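Local coordinates for ABC transporter, substrate binding protein (PDB 3C9H), which binds a magnesium ion and probably captures a solute in the periplasm for uptake through an ABC transporter, at residues V252-V260 / H319-P327; P152-Y161 / R227-L235. One frame throughout, in Å; residues are numbered along the deposited sequence.

Interaction 1 of 2, residues V252-V260 / H319-P327; sequences VLPKDYTVV and HGAQLRPVP
Three backbone hydrogen bonds join T258 and V260 to the chain from Q322 to R324. T258 gives its N to O of Q322 at 2.7 Å and takes N of R324 on its own O, also at 2.7 Å. V260 N then reaches O of R324 at 3.1 Å. The ladder is parallel: T258 pairs with L323 and V259 with R324, and the two short strands run 28° apart. Past V260, a water accepts from V326 N at 2.9 Å and gives a weak bond to O of V260.

The loop before T258 is tied back to the strand. T258 OG1 donates to O of P254 at 2.8 Å, in the carbonyl plane and on a lone pair. Its chi1 of -65° sets OG1 beside the backbone N, facing that turn. The extended Q322 chain lies alongside T258, pointing the same way.

Packing differs on the two faces of the pair. On the face of T258 and V260, CB of V260 meets CB of P325 at 4.1 Å, and CB of T258 meets CD2 of L323 at the same distance. At the loop end, L253 CD2 lies over one face of the H319 imidazole. On the other face R324 bends at chi2 (-57°). As modelled, its guanidinium has a face over CB of Y257, but its exact place is uncertain.

The far end of Y257 leads away from 319-327: its OH bonds to D191 and its ring takes a cation-pi contact from R155. Strand 258-268 is bracketed here by 323-325 and by strand 135-142, which bonds to V259 through A137 and touches T258 at P136. Helix 183-194 covers the face of V259 and R324.

Interaction 2 of 2, residues P152-Y161 / R227-L235; sequences PATRAEFVDY and RFVLGYNIL
L230 packs its side chain against P152, F158 and Y161. Its CB meets CZ of F158 at 4.0 Å. A chi1 of -79° puts CG opposite the carbonyl carbon, and there the chain forks. CD1 sits over one face of the F158 ring, toward its rim, 4.3 Å from the centroid: a CH-pi contact. The same methyl is 3.7 Å from CD2 of Y161. CD2 of L230 turns the other way and meets CD of P152 at 4.0 Å. One leucine thus touches the loop before the helix and two successive turns of it.

Y232 makes the second half of the contact. Its CB is 4.1 Å from CZ of F158, and its ring turns an edge toward the face of F158. The centroids are 5.8 Å apart and the planes 73° apart, an edge-to-face pair.

R155 supplies the polar part. Its chain is extended from CG to NE and brings NE to Y232 OH at 2.9 Å, with an N-H...O angle of 160°. The hydroxyl lies at the edge of the guanidinium, near its plane, and also bonds to D191. NH2 of R155 is held by D256 and by the backbone O of Y257. These bonds fix how the guanidinium is turned and would be expected to offset the charge of this buried arginine.

T154, just before the helix, is its N-cap; its OG1 accepts from N of E157. The chain turns a corner at Y232 and N233; N233 and I234 both face V138, a G1 beta bulge. A helix laid by its aromatic side chains on a sheet strand fits the alpha/beta lobes of periplasmic binding proteins.

Interactions 1 and 2 meet the same beta structure at different places. Strand 135-142 pairs with both 258-268 and 230-235, so it lies between them. In interaction 1 strand joins strand, largely through backbone bonds, and part of the contact reaches the surface. Interaction 2 is fully buried and lays a helix on a strand, mostly through rings and methyls, with one polar bond between its segments. The two contacts are tied by a probable backbone bond from K255 N to A153 O and by R155. Each also sends a tyrosine hydroxyl to D191, bonding to different oxygens of it. Both lie away from the magnesium site.

Interaction 1 of 2, residues V252-V260 / H319-P327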
loop_
_atom_site.group_PDB
_atom_site.type_symbol
_atom_site.label_atom_id
_atom_site.label_comp_id
_atom_site.label_asym_id
_atom_site.label_seq_id
_atom_site.Cartn_x
_atom_site.Cartn_y
_atom_site.Cartn_z
ATOM N N VAL A 252 -0.328 16.084 4.491
ATOM C CA VAL A 252 -1.645 16.405 5.066
ATOM C C VAL A 252 -2.523 15.167 5.016
ATOM O O VAL A 252 -2.744 14.591 3.933
ATOM C CB VAL A 252 -2.339 17.581 4.299
ATOM C CG1 VAL A 252 -3.642 17.973 4.976
ATOM C CG2 VAL A 252 -1.445 18.760 4.205
ATOM N N LEU A 253 -2.982 14.706 6.189
ATOM C CA LEU A 253 -4.032 13.687 6.228
ATOM C C LEU A 253 -5.326 14.413 5.908
ATOM O O LEU A 253 -5.691 15.324 6.622
ATOM C CB LEU A 253 -4.136 12.985 7.600
ATOM C CG LEU A 253 -3.244 11.740 7.725
ATOM C CD1 LEU A 253 -1.803 12.172 7.934
ATOM C CD2 LEU A 253 -3.721 10.830 8.858
ATOM N N PRO A 254 -5.989 14.061 4.810
ATOM C CA PRO A 254 -7.203 14.801 4.479
ATOM C C PRO A 254 -8.255 14.803 5.596
ATOM O O PRO A 254 -8.581 13.748 6.171
ATOM C CB PRO A 254 -7.717 14.071 3.242
ATOM C CG PRO A 254 -6.501 13.494 2.640
ATOM C CD PRO A 254 -5.674 13.058 3.783
ATOM N N LYS A 255 -8.804 15.983 5.860
ATOM C CA LYS A 255 -9.712 16.183 6.985
ATOM C C LYS A 255 -11.153 15.823 6.684
ATOM O O LYS A 255 -11.897 15.517 7.612
ATOM C CB LYS A 255 -9.634 17.628 7.474
ATOM C CG LYS A 255 -8.295 17.997 8.086
ATOM C CD LYS A 255 -8.276 19.474 8.344
ATOM C CE LYS A 255 -6.975 19.968 8.961
ATOM N NZ LYS A 255 -7.043 21.470 9.055
ATOM N N ASP A 256 -11.553 15.885 5.411
ATOM C CA ASP A 256 -12.874 15.388 4.978
ATOM C C ASP A 256 -12.996 13.850 5.160
ATOM O O ASP A 256 -13.924 13.360 5.787
ATOM C CB ASP A 256 -13.227 15.842 3.547
ATOM C CG ASP A 256 -12.102 15.603 2.521
ATOM O OD1 ASP A 256 -10.960 15.257 2.891
ATOM O OD2 ASP A 256 -12.364 15.800 1.318
ATOM N N TYR A 257 -12.043 13.091 4.641
ATOM C CA TYR A 257 -11.931 11.683 5.006
ATOM C C TYR A 257 -10.553 11.182 4.586
ATOM O O TYR A 257 -9.926 11.746 3.680
ATOM C CB TYR A 257 -13.026 10.829 4.347
ATOM C CG TYR A 257 -12.922 10.762 2.845
ATOM C CD1 TYR A 257 -12.138 9.804 2.217
ATOM C CD2 TYR A 257 -13.615 11.663 2.047
ATOM C CE1 TYR A 257 -12.036 9.764 0.821
ATOM C CE2 TYR A 257 -13.530 11.617 0.688
ATOM C CZ TYR A 257 -12.755 10.673 0.068
ATOM O OH TYR A 257 -12.707 10.672 -1.317
ATOM N N THR A 258 -10.094 10.123 5.239
ATOM C CA THR A 258 -8.797 9.547 4.908
ATOM C C THR A 258 -8.983 8.048 4.684
ATOM O O THR A 258 -9.350 7.320 5.605
ATOM C CB THR A 258 -7.696 9.793 6.007
ATOM O OG1 THR A 258 -7.398 11.193 6.131
ATOM C CG2 THR A 258 -6.389 9.091 5.630
ATOM N N VAL A 259 -8.762 7.602 3.453
ATOM C CA VAL A 259 -8.793 6.187 3.151
ATOM C C VAL A 259 -7.569 5.500 3.766
ATOM O O VAL A 259 -6.456 6.049 3.745
ATOM C CB VAL A 259 -8.866 5.926 1.646
ATOM C CG1 VAL A 259 -8.724 4.401 1.389
ATOM C CG2 VAL A 259 -10.209 6.472 1.069
ATOM N N VAL A 260 -7.789 4.309 4.337
ATOM C CA VAL A 260 -6.717 3.535 4.968
ATOM C C VAL A 260 -6.664 2.134 4.353
ATOM O O VAL A 260 -7.697 1.423 4.220
ATOM C CB VAL A 260 -6.878 3.440 6.487
ATOM C CG1 VAL A 260 -5.737 2.603 7.122
ATOM C CG2 VAL A 260 -6.909 4.814 7.079
ATOM N N HIS A 319 -8.261 9.727 15.400
ATOM C CA HIS A 319 -8.882 10.276 14.177
ATOM C C HIS A 319 -10.346 9.933 13.957
ATOM O O HIS A 319 -11.046 10.654 13.241
ATOM C CB HIS A 319 -8.086 9.867 12.946
ATOM C CG HIS A 319 -6.701 10.414 12.938
ATOM N ND1 HIS A 319 -5.603 9.653 13.268
ATOM C CD2 HIS A 319 -6.235 11.658 12.668
ATOM C CE1 HIS A 319 -4.513 10.401 13.181
ATOM N NE2 HIS A 319 -4.870 11.622 12.821
ATOM N N GLY A 320 -10.794 8.816 14.515
ATOM C CA GLY A 320 -12.196 8.445 14.465
ATOM C C GLY A 320 -12.749 8.232 13.069
ATOM O O GLY A 320 -12.108 7.588 12.229
ATOM N N ALA A 321 -13.945 8.777 12.829
ATOM C CA ALA A 321 -14.656 8.601 11.555
ATOM C C ALA A 321 -14.014 9.315 10.357
ATOM O O ALA A 321 -14.489 9.147 9.245
ATOM C CB ALA A 321 -16.134 9.033 11.692
ATOM N N GLN A 322 -12.969 10.113 10.570
ATOM C CA GLN A 322 -12.168 10.636 9.449
ATOM C C GLN A 322 -11.583 9.463 8.645
ATOM O O GLN A 322 -11.542 9.511 7.411
ATOM C CB GLN A 322 -11.037 11.517 9.982
ATOM C CG GLN A 322 -10.087 12.141 8.932
ATOM C CD GLN A 322 -8.824 12.752 9.583
ATOM O OE1 GLN A 322 -7.876 13.172 8.898
ATOM N NE2 GLN A 322 -8.814 12.796 10.918
ATOM N N LEU A 323 -11.158 8.408 9.353
ATOM C CA LEU A 323 -10.511 7.237 8.732
ATOM C C LEU A 323 -11.515 6.304 8.078
ATOM O O LEU A 323 -12.567 6.002 8.657
ATOM C CB LEU A 323 -9.716 6.433 9.764
ATOM C CG LEU A 323 -8.655 7.177 10.568
ATOM C CD1 LEU A 323 -7.798 6.205 11.359
ATOM C CD2 LEU A 323 -7.792 8.066 9.688
ATOM N N ARG A 324 -11.176 5.836 6.876
ATOM C CA ARG A 324 -12.015 4.926 6.115
ATOM C C ARG A 324 -11.202 3.670 5.740
ATOM O O ARG A 324 -10.752 3.539 4.598
ATOM C CB ARG A 324 -12.572 5.624 4.864
ATOM C CG ARG A 324 -13.313 6.943 5.130
ATOM C CD ARG A 324 -14.476 6.736 6.117
ATOM N NE ARG A 324 -15.548 7.713 5.925
ATOM C CZ ARG A 324 -15.494 8.990 6.297
ATOM N NH1 ARG A 324 -14.420 9.467 6.901
ATOM N NH2 ARG A 324 -16.514 9.804 6.068
ATOM N N PRO A 325 -11.003 2.750 6.714
ATOM C CA PRO A 325 -10.267 1.506 6.429
ATOM C C PRO A 325 -11.095 0.503 5.660
ATOM O O PRO A 325 -12.310 0.659 5.551
ATOM C CB PRO A 325 -9.915 0.952 7.811
ATOM C CG PRO A 325 -10.908 1.586 8.760
ATOM C CD PRO A 325 -11.445 2.833 8.120
ATOM N N VAL A 326 -10.415 -0.527 5.149
ATOM C CA VAL A 326 -11.021 -1.572 4.323
ATOM C C VAL A 326 -10.921 -2.923 5.085
ATOM O O VAL A 326 -9.822 -3.350 5.460
ATOM C CB VAL A 326 -10.288 -1.677 2.952
ATOM C CG1 VAL A 326 -11.069 -2.533 1.989
ATOM C CG2 VAL A 326 -10.020 -0.264 2.346
ATOM N N PRO A 327 -12.069 -3.581 5.343
ATOM C CA PRO A 327 -12.065 -4.887 6.028
ATOM C C PRO A 327 -11.760 -6.058 5.074
ATOM O O PRO A 327 -12.090 -5.987 3.882
ATOM C CB PRO A 327 -13.487 -4.994 6.581
ATOM C CG PRO A 327 -14.338 -4.190 5.601
ATOM C CD PRO A 327 -13.435 -3.125 5.006
HETATM O O HOH W 1 -7.769 -1.413 6.052
#

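Interaction 2 of 2, residues P152-Y161 / R227-L235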
loop_
_atom_site.group_PDB
_atom_site.type_symbol
_atom_site.label_atom_id
_atom_site.label_comp_id
_atom_site.label_asym_id
_atom_site.label_seq_id
_atom_site.Cartn_x
_atom_site.Cartn_y
_atom_site.Cartn_z
ATOM N N PRO A 152 -3.966 22.615 0.666
ATOM C CA PRO A 152 -5.339 22.137 0.822
ATOM C C PRO A 152 -5.392 20.936 1.763
ATOM O O PRO A 152 -4.466 20.134 1.768
ATOM C CB PRO A 152 -5.750 21.767 -0.606
ATOM C CG PRO A 152 -4.464 21.504 -1.323
ATOM C CD PRO A 152 -3.459 22.410 -0.709
ATOM N N ALA A 153 -6.438 20.871 2.593
ATOM C CA ALA A 153 -6.607 19.826 3.606
ATOM C C ALA A 153 -7.851 18.954 3.373
ATOM O O ALA A 153 -8.102 18.016 4.123
ATOM C CB ALA A 153 -6.678 20.457 4.992
ATOM N N THR A 154 -8.620 19.274 2.343
ATOM C CA THR A 154 -9.781 18.516 1.943
ATOM C C THR A 154 -9.791 18.478 0.427
ATOM O O THR A 154 -9.060 19.225 -0.235
ATOM C CB THR A 154 -11.111 19.164 2.422
ATOM O OG1 THR A 154 -11.359 20.362 1.681
ATOM C CG2 THR A 154 -11.102 19.451 3.914
ATOM N N ARG A 155 -10.649 17.637 -0.125
ATOM C CA ARG A 155 -10.791 17.526 -1.562
ATOM C C ARG A 155 -11.418 18.776 -2.196
ATOM O O ARG A 155 -11.021 19.175 -3.270
ATOM C CB ARG A 155 -11.562 16.245 -1.903
ATOM C CG ARG A 155 -10.620 15.036 -1.830
ATOM C CD ARG A 155 -11.310 13.760 -1.542
ATOM N NE ARG A 155 -10.347 12.690 -1.279
ATOM C CZ ARG A 155 -9.851 12.395 -0.082
ATOM N NH1 ARG A 155 -8.993 11.404 0.037
ATOM N NH2 ARG A 155 -10.226 13.060 1.002
ATOM N N ALA A 156 -12.392 19.374 -1.519
ATOM C CA ALA A 156 -12.922 20.678 -1.926
ATOM C C ALA A 156 -11.818 21.722 -2.020
ATOM O O ALA A 156 -11.730 22.430 -3.027
ATOM C CB ALA A 156 -13.999 21.149 -0.969
ATOM N N GLU A 157 -10.980 21.815 -0.986
ATOM C CA GLU A 157 -9.860 22.771 -0.970
ATOM C C GLU A 157 -8.818 22.484 -2.041
ATOM O O GLU A 157 -8.181 23.401 -2.566
ATOM C CB GLU A 157 -9.164 22.799 0.402
ATOM C CG GLU A 157 -9.983 23.451 1.481
ATOM C CD GLU A 157 -9.292 23.492 2.841
ATOM O OE1 GLU A 157 -8.105 23.173 2.939
ATOM O OE2 GLU A 157 -9.950 23.868 3.827
ATOM N N PHE A 158 -8.617 21.204 -2.336
ATOM C CA PHE A 158 -7.655 20.809 -3.344
ATOM C C PHE A 158 -8.103 21.373 -4.690
ATOM O O PHE A 158 -7.317 21.997 -5.401
ATOM C CB PHE A 158 -7.582 19.276 -3.413
ATOM C CG PHE A 158 -6.320 18.729 -4.033
ATOM C CD1 PHE A 158 -5.335 18.134 -3.230
ATOM C CD2 PHE A 158 -6.136 18.745 -5.400
ATOM C CE1 PHE A 158 -4.159 17.581 -3.797
ATOM C CE2 PHE A 158 -4.972 18.202 -6.000
ATOM C CZ PHE A 158 -3.974 17.626 -5.198
ATOM N N VAL A 159 -9.367 21.129 -5.025
ATOM C CA VAL A 159 -9.946 21.551 -6.303
ATOM C C VAL A 159 -9.932 23.074 -6.421
ATOM O O VAL A 159 -9.520 23.614 -7.452
ATOM C CB VAL A 159 -11.372 20.996 -6.479
ATOM C CG1 VAL A 159 -12.085 21.662 -7.661
ATOM C CG2 VAL A 159 -11.339 19.455 -6.666
ATOM N N ASP A 160 -10.353 23.752 -5.360
ATOM C CA ASP A 160 -10.301 25.227 -5.300
ATOM C C ASP A 160 -8.885 25.771 -5.499
ATOM O O ASP A 160 -8.698 26.722 -6.248
ATOM C CB ASP A 160 -10.881 25.733 -3.978
ATOM C CG ASP A 160 -11.082 27.255 -3.963
ATOM O OD1 ASP A 160 -11.582 27.820 -4.967
ATOM O OD2 ASP A 160 -10.740 27.886 -2.940
ATOM N N TYR A 161 -7.895 25.178 -4.838
ATOM C CA TYR A 161 -6.502 25.616 -5.010
ATOM C C TYR A 161 -6.057 25.474 -6.473
ATOM O O TYR A 161 -5.439 26.380 -7.033
ATOM C CB TYR A 161 -5.540 24.836 -4.090
ATOM C CG TYR A 161 -4.073 25.089 -4.387
ATOM C CD1 TYR A 161 -3.363 26.099 -3.730
ATOM C CD2 TYR A 161 -3.402 24.341 -5.347
ATOM C CE1 TYR A 161 -2.003 26.341 -4.020
ATOM C CE2 TYR A 161 -2.056 24.575 -5.645
ATOM C CZ TYR A 161 -1.360 25.568 -4.973
ATOM O OH TYR A 161 -0.017 25.773 -5.280
ATOM N N ARG A 227 9.619 19.853 -8.424
ATOM C CA ARG A 227 9.064 19.661 -9.775
ATOM C C ARG A 227 7.534 19.648 -9.739
ATOM O O ARG A 227 6.874 20.188 -10.641
ATOM C CB ARG A 227 9.577 18.373 -10.426
ATOM C CG ARG A 227 10.995 18.486 -11.005
ATOM C CD ARG A 227 11.509 17.144 -11.502
ATOM N NE ARG A 227 12.003 16.343 -10.389
ATOM C CZ ARG A 227 12.481 15.105 -10.491
ATOM N NH1 ARG A 227 12.508 14.485 -11.656
ATOM N NH2 ARG A 227 12.930 14.483 -9.408
ATOM N N PHE A 228 6.996 19.042 -8.670
ATOM C CA PHE A 228 5.574 19.001 -8.389
ATOM C C PHE A 228 5.306 19.730 -7.101
ATOM O O PHE A 228 6.103 19.673 -6.186
ATOM C CB PHE A 228 5.114 17.548 -8.196
ATOM C CG PHE A 228 5.186 16.696 -9.447
ATOM C CD1 PHE A 228 5.153 17.247 -10.713
ATOM C CD2 PHE A 228 5.207 15.310 -9.331
ATOM C CE1 PHE A 228 5.199 16.441 -11.848
ATOM C CE2 PHE A 228 5.254 14.499 -10.464
ATOM C CZ PHE A 228 5.251 15.072 -11.720
ATOM N N VAL A 229 4.161 20.391 -7.014
ATOM C CA VAL A 229 3.796 21.109 -5.789
ATOM C C VAL A 229 2.869 20.287 -4.875
ATOM O O VAL A 229 2.834 20.501 -3.673
ATOM C CB VAL A 229 3.154 22.447 -6.135
ATOM C CG1 VAL A 229 4.151 23.291 -6.960
ATOM C CG2 VAL A 229 1.810 22.261 -6.862
ATOM N N LEU A 230 2.117 19.355 -5.459
ATOM C CA LEU A 230 1.138 18.544 -4.727
ATOM C C LEU A 230 1.087 17.113 -5.267
ATOM O O LEU A 230 1.160 16.892 -6.483
ATOM C CB LEU A 230 -0.277 19.134 -4.864
ATOM C CG LEU A 230 -0.673 20.338 -4.009
ATOM C CD1 LEU A 230 -1.943 20.973 -4.588
ATOM C CD2 LEU A 230 -0.863 19.951 -2.545
ATOM N N GLY A 231 0.930 16.153 -4.361
ATOM C CA GLY A 231 0.542 14.790 -4.723
ATOM C C GLY A 231 -0.717 14.348 -3.990
ATOM O O GLY A 231 -0.960 14.740 -2.835
ATOM N N TYR A 232 -1.510 13.514 -4.658
ATOM C CA TYR A 232 -2.803 13.079 -4.164
ATOM C C TYR A 232 -2.829 11.546 -4.014
ATOM O O TYR A 232 -2.399 10.839 -4.918
ATOM C CB TYR A 232 -3.920 13.535 -5.124
ATOM C CG TYR A 232 -5.274 13.022 -4.740
ATOM C CD1 TYR A 232 -5.988 13.621 -3.717
ATOM C CD2 TYR A 232 -5.848 11.931 -5.389
ATOM C CE1 TYR A 232 -7.226 13.135 -3.324
ATOM C CE2 TYR A 232 -7.102 11.436 -5.005
ATOM C CZ TYR A 232 -7.778 12.039 -3.975
ATOM O OH TYR A 232 -9.019 11.582 -3.585
ATOM N N ASN A 233 -3.361 11.062 -2.894
ATOM C CA ASN A 233 -3.463 9.616 -2.594
ATOM C C ASN A 233 -2.132 8.894 -2.493
ATOM O O ASN A 233 -1.984 7.755 -2.946
ATOM C CB ASN A 233 -4.350 8.906 -3.619
ATOM C CG ASN A 233 -5.817 8.895 -3.236
ATOM O OD1 ASN A 233 -6.644 8.247 -3.912
ATOM N ND2 ASN A 233 -6.153 9.582 -2.162
ATOM N N ILE A 234 -1.178 9.539 -1.840
ATOM C CA ILE A 234 0.160 9.014 -1.694
ATOM C C ILE A 234 0.193 8.205 -0.400
ATOM O O ILE A 234 -0.507 8.538 0.550
ATOM C CB ILE A 234 1.214 10.178 -1.675
ATOM C CG1 ILE A 234 1.021 11.045 -2.930
ATOM C CG2 ILE A 234 2.661 9.633 -1.579
ATOM C CD1 ILE A 234 1.041 10.258 -4.248
ATOM N N LEU A 235 1.011 7.148 -0.369
ATOM C CA LEU A 235 1.184 6.363 0.836
ATOM C C LEU A 235 1.814 7.200 1.959
ATOM O O LEU A 235 2.928 7.693 1.831
ATOM C CB LEU A 235 1.979 5.083 0.549
ATOM C CG LEU A 235 1.293 4.001 -0.317
ATOM C CD1 LEU A 235 2.239 2.810 -0.506
ATOM C CD2 LEU A 235 -0.073 3.550 0.274
#